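Local coordinates for protein sortase, SrtB family (Streptococcus pneumoniae PCS8235, PDB 4Y4Q) that probably acts as a class B sortase, a transpeptidase that takes part in forming the type II pilus of the pneumococcus, at residues L72-T80 with F149-Y160. Numbering follows the deposited sequence.
Sequences LGWINVYGT and FFDQHRYGSIYY
Tyr-78 lays its ring along the start of strand 155-160, one face over Gly-156, whose CA makes a CH-pi contact 3.9 Å from the ring centroid and 20° off its normal. With CG anti to its own carbonyl carbon (chi1 -59°), the ring points from Tyr-155 toward Ser-157: CD2 lies 3.9 Å from Tyr-155 CB, and OH ends 3.6 Å from Ser-157 CB. At the root of this side chain Tyr-78 N donates to Tyr-155 O over 3.2 Å, and a water bridges Tyr-155 O and Tyr-78 O, donating to both. Strands 73-77 and 155-160 run antiparallel, their axes at 174°. Trp-74 with Tyr-159 and Asn-76 with Ser-157 form hydrogen-bonded pairs, the straightest bond being Tyr-159 N to Trp-74 O at 2.7 Å. These are neighbouring strands in the curled beta-barrel of the sortase fold, with strand 83-88 beyond one and strand 163-176 beyond the other. Ile-75 and Ile-158, a non-hydrogen-bonded pair, point to the buried face, where both touch Leu-86 and Leu-167. Trp-74 and Tyr-159 lie on the opposite face; the indole turns away from Tyr-159, and its NE1 bonds to Asp-83. At the end of strand 73-77, a type II turn from Val-77 to Thr-80 brings Tyr-78 O to the edge of the His-153 imidazole, 3.5 Å from CD2. Val-77 O receives both Thr-80 N and Thr-80 OG1, the latter at 2.6 Å. The imidazole is tethered on its other side, where ND1 donates 2.6 Å to Phe-149 O, which also accepts His-153 N from the opposite face of the carbonyl plane, at the end of helix 147-152.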
loop_
_atom_site.group_PDB
_atom_site.type_symbol
_atom_site.label_atom_id
_atom_site.label_comp_id
_atom_site.label_asym_id
_atom_site.label_seq_id
_atom_site.Cartn_x
_atom_site.Cartn_y
_atom_site.Cartn_z
ATOM N N LEU A 72 8.905 10.875 -3.269
ATOM C CA LEU A 72 9.459 9.954 -4.257
ATOM C C LEU A 72 8.407 9.426 -5.226
ATOM O O LEU A 72 8.742 8.827 -6.248
ATOM C CB LEU A 72 10.203 8.799 -3.580
ATOM C CG LEU A 72 9.402 7.869 -2.682
ATOM C CD1 LEU A 72 8.773 6.741 -3.484
ATOM C CD2 LEU A 72 10.290 7.316 -1.572
ATOM N N GLY A 73 7.136 9.636 -4.913
ATOM C CA GLY A 73 6.092 9.239 -5.840
ATOM C C GLY A 73 4.709 9.638 -5.384
ATOM O O GLY A 73 4.551 10.519 -4.534
ATOM N N TRP A 74 3.702 8.974 -5.939
ATOM C CA TRP A 74 2.316 9.332 -5.668
ATOM C C TRP A 74 1.422 8.122 -5.908
ATOM O O TRP A 74 1.677 7.334 -6.827
ATOM C CB TRP A 74 1.884 10.492 -6.571
ATOM C CG TRP A 74 0.657 11.177 -6.089
ATOM C CD1 TRP A 74 -0.629 10.751 -6.234
ATOM C CD2 TRP A 74 0.595 12.419 -5.366
ATOM N NE1 TRP A 74 -1.493 11.656 -5.653
ATOM C CE2 TRP A 74 -0.766 12.687 -5.112
ATOM C CE3 TRP A 74 1.557 13.330 -4.917
ATOM C CZ2 TRP A 74 -1.192 13.839 -4.427
ATOM C CZ3 TRP A 74 1.138 14.468 -4.235
ATOM C CH2 TRP A 74 -0.227 14.715 -3.998
ATOM N N ILE A 75 0.385 7.975 -5.081
ATOM C CA ILE A 75 -0.535 6.844 -5.197
ATOM C C ILE A 75 -1.998 7.289 -5.228
ATOM O O ILE A 75 -2.427 8.152 -4.451
ATOM C CB ILE A 75 -0.316 5.811 -4.051
ATOM C CG1 ILE A 75 -1.201 4.578 -4.228
ATOM C CG2 ILE A 75 -0.560 6.435 -2.689
ATOM C CD1 ILE A 75 -0.655 3.350 -3.461
ATOM N N ASN A 76 -2.769 6.672 -6.115
ATOM C CA ASN A 76 -4.171 7.024 -6.290
ATOM C C ASN A 76 -5.010 5.751 -6.401
ATOM O O ASN A 76 -4.617 4.813 -7.091
ATOM C CB ASN A 76 -4.308 7.858 -7.561
ATOM C CG ASN A 76 -5.689 8.482 -7.719
ATOM O OD1 ASN A 76 -6.513 8.457 -6.802
ATOM N ND2 ASN A 76 -5.939 9.063 -8.888
ATOM N N VAL A 77 -6.143 5.706 -5.705
ATOM C CA VAL A 77 -7.134 4.662 -5.937
ATOM C C VAL A 77 -8.449 5.319 -6.374
ATOM O O VAL A 77 -9.069 6.082 -5.613
ATOM C CB VAL A 77 -7.365 3.791 -4.695
ATOM C CG1 VAL A 77 -8.502 2.776 -4.952
ATOM C CG2 VAL A 77 -6.088 3.067 -4.310
ATOM N N TYR A 78 -8.868 5.024 -7.600
ATOM C CA TYR A 78 -9.972 5.745 -8.234
ATOM C C TYR A 78 -11.248 5.775 -7.398
ATOM O O TYR A 78 -11.556 4.821 -6.702
ATOM C CB TYR A 78 -10.250 5.149 -9.614
ATOM C CG TYR A 78 -9.045 5.201 -10.523
ATOM C CD1 TYR A 78 -8.275 6.350 -10.610
ATOM C CD2 TYR A 78 -8.673 4.104 -11.289
ATOM C CE1 TYR A 78 -7.171 6.411 -11.440
ATOM C CE2 TYR A 78 -7.556 4.153 -12.123
ATOM C CZ TYR A 78 -6.818 5.313 -12.195
ATOM O OH TYR A 78 -5.718 5.375 -13.021
ATOM N N GLY A 79 -11.975 6.886 -7.467
ATOM C CA GLY A 79 -13.196 7.046 -6.696
ATOM C C GLY A 79 -13.031 7.042 -5.178
ATOM O O GLY A 79 -14.031 6.985 -4.466
ATOM N N THR A 80 -11.797 7.098 -4.671
ATOM C CA THR A 80 -11.595 7.162 -3.221
ATOM C C THR A 80 -10.787 8.382 -2.798
ATOM O O THR A 80 -10.322 9.142 -3.649
ATOM C CB THR A 80 -10.848 5.937 -2.695
ATOM O OG1 THR A 80 -9.468 6.021 -3.075
ATOM C CG2 THR A 80 -11.462 4.643 -3.229
ATOM N N PHE A 149 -18.070 -1.902 -1.447
ATOM C CA PHE A 149 -17.003 -0.946 -1.682
ATOM C C PHE A 149 -15.767 -1.682 -2.225
ATOM O O PHE A 149 -15.105 -1.209 -3.161
ATOM C CB PHE A 149 -16.686 -0.204 -0.378
ATOM C CG PHE A 149 -15.794 0.999 -0.554
ATOM C CD1 PHE A 149 -14.413 0.848 -0.631
ATOM C CD2 PHE A 149 -16.332 2.277 -0.618
ATOM C CE1 PHE A 149 -13.576 1.948 -0.787
ATOM C CE2 PHE A 149 -15.507 3.387 -0.768
ATOM C CZ PHE A 149 -14.121 3.218 -0.855
ATOM N N PHE A 150 -15.467 -2.845 -1.658
ATOM C CA PHE A 150 -14.348 -3.644 -2.151
ATOM C C PHE A 150 -14.561 -4.065 -3.605
ATOM O O PHE A 150 -13.639 -3.997 -4.409
ATOM C CB PHE A 150 -14.127 -4.899 -1.297
ATOM C CG PHE A 150 -13.000 -5.772 -1.799
ATOM C CD1 PHE A 150 -11.689 -5.543 -1.382
ATOM C CD2 PHE A 150 -13.242 -6.800 -2.703
ATOM C CE1 PHE A 150 -10.635 -6.338 -1.843
ATOM C CE2 PHE A 150 -12.198 -7.604 -3.170
ATOM C CZ PHE A 150 -10.891 -7.371 -2.738
ATOM N N ASP A 151 -15.767 -4.525 -3.931
ATOM C CA ASP A 151 -16.036 -5.015 -5.277
ATOM C C ASP A 151 -15.899 -3.902 -6.303
ATOM O O ASP A 151 -15.500 -4.140 -7.441
ATOM C CB ASP A 151 -17.439 -5.637 -5.372
ATOM C CG ASP A 151 -17.564 -6.939 -4.577
ATOM O OD1 ASP A 151 -16.523 -7.563 -4.269
ATOM O OD2 ASP A 151 -18.705 -7.343 -4.263
ATOM N N GLN A 152 -16.212 -2.678 -5.890
ATOM C CA GLN A 152 -16.340 -1.584 -6.841
ATOM C C GLN A 152 -15.103 -0.690 -6.995
ATOM O O GLN A 152 -15.063 0.140 -7.900
ATOM C CB GLN A 152 -17.580 -0.743 -6.509
ATOM C CG GLN A 152 -18.881 -1.551 -6.521
ATOM C CD GLN A 152 -20.043 -0.784 -7.127
ATOM O OE1 GLN A 152 -20.250 0.390 -6.825
ATOM N NE2 GLN A 152 -20.798 -1.444 -7.999
ATOM N N HIS A 153 -14.200 -0.780 -6.032
ATOM C CA HIS A 153 -12.936 -0.107 -6.150
ATOM C C HIS A 153 -11.975 -1.228 -6.438
ATOM O O HIS A 153 -11.632 -2.015 -5.555
ATOM C CB HIS A 153 -12.567 0.589 -4.841
ATOM C CG HIS A 153 -13.570 1.607 -4.395
ATOM N ND1 HIS A 153 -14.669 1.283 -3.627
ATOM C CD2 HIS A 153 -13.641 2.941 -4.609
ATOM C CE1 HIS A 153 -15.372 2.375 -3.388
ATOM N NE2 HIS A 153 -14.771 3.395 -3.972
ATOM N N ARG A 154 -11.531 -1.297 -7.682
ATOM C CA ARG A 154 -10.537 -2.287 -8.048
ATOM C C ARG A 154 -9.227 -1.661 -8.518
ATOM O O ARG A 154 -8.157 -2.203 -8.278
ATOM C CB ARG A 154 -11.122 -3.187 -9.146
ATOM C CG ARG A 154 -10.183 -4.258 -9.680
ATOM C CD ARG A 154 -10.969 -5.269 -10.484
ATOM N NE ARG A 154 -10.145 -6.145 -11.311
ATOM C CZ ARG A 154 -10.624 -7.204 -11.962
ATOM N NH1 ARG A 154 -11.910 -7.518 -11.861
ATOM N NH2 ARG A 154 -9.825 -7.950 -12.709
ATOM N N TYR A 155 -9.313 -0.519 -9.190
ATOM C CA TYR A 155 -8.146 0.023 -9.877
ATOM C C TYR A 155 -7.636 1.333 -9.284
ATOM O O TYR A 155 -8.351 2.058 -8.571
ATOM C CB TYR A 155 -8.428 0.203 -11.381
ATOM C CG TYR A 155 -8.829 -1.068 -12.110
ATOM C CD1 TYR A 155 -7.877 -2.005 -12.506
ATOM C CD2 TYR A 155 -10.159 -1.322 -12.418
ATOM C CE1 TYR A 155 -8.247 -3.162 -13.180
ATOM C CE2 TYR A 155 -10.535 -2.472 -13.091
ATOM C CZ TYR A 155 -9.579 -3.392 -13.463
ATOM O OH TYR A 155 -9.959 -4.535 -14.139
ATOM N N GLY A 156 -6.379 1.622 -9.603
ATOM C CA GLY A 156 -5.728 2.842 -9.176
ATOM C C GLY A 156 -4.467 3.025 -9.997
ATOM O O GLY A 156 -4.241 2.309 -10.982
ATOM N N SER A 157 -3.639 3.986 -9.614
ATOM C CA SER A 157 -2.382 4.180 -10.317
ATOM C C SER A 157 -1.334 4.556 -9.301
ATOM O O SER A 157 -1.651 4.949 -8.162
ATOM C CB SER A 157 -2.506 5.286 -11.339
ATOM O OG SER A 157 -2.819 6.486 -10.670
ATOM N N ILE A 158 -0.081 4.407 -9.699
ATOM C CA ILE A 158 1.009 4.793 -8.829
ATOM C C ILE A 158 2.104 5.393 -9.689
ATOM O O ILE A 158 2.373 4.915 -10.791
ATOM C CB ILE A 158 1.502 3.595 -7.988
ATOM C CG1 ILE A 158 2.637 4.023 -7.052
ATOM C CG2 ILE A 158 1.934 2.438 -8.881
ATOM C CD1 ILE A 158 3.139 2.890 -6.181
ATOM N N TYR A 159 2.695 6.479 -9.212
ATOM C CA TYR A 159 3.804 7.090 -9.913
ATOM C C TYR A 159 5.038 6.941 -9.041
ATOM O O TYR A 159 4.977 7.173 -7.829
ATOM C CB TYR A 159 3.512 8.561 -10.182
ATOM C CG TYR A 159 4.612 9.265 -10.939
ATOM C CD1 TYR A 159 5.737 9.755 -10.281
ATOM C CD2 TYR A 159 4.533 9.433 -12.312
ATOM C CE1 TYR A 159 6.752 10.388 -10.974
ATOM C CE2 TYR A 159 5.532 10.082 -13.010
ATOM C CZ TYR A 159 6.636 10.559 -12.337
ATOM O OH TYR A 159 7.625 11.207 -13.042
ATOM N N TYR A 160 6.145 6.528 -9.654
ATOM C CA TYR A 160 7.418 6.376 -8.949
ATOM C C TYR A 160 8.557 6.342 -9.961
ATOM O O TYR A 160 8.374 5.887 -11.094
ATOM C CB TYR A 160 7.434 5.109 -8.074
ATOM C CG TYR A 160 7.387 3.815 -8.855
ATOM C CD1 TYR A 160 8.556 3.214 -9.318
ATOM C CD2 TYR A 160 6.178 3.192 -9.126
ATOM C CE1 TYR A 160 8.518 2.037 -10.037
ATOM C CE2 TYR A 160 6.129 2.006 -9.840
ATOM C CZ TYR A 160 7.301 1.437 -10.294
ATOM O OH TYR A 160 7.258 0.262 -11.008
HETATM O O HOH W 1 -10.951 2.166 -7.833
#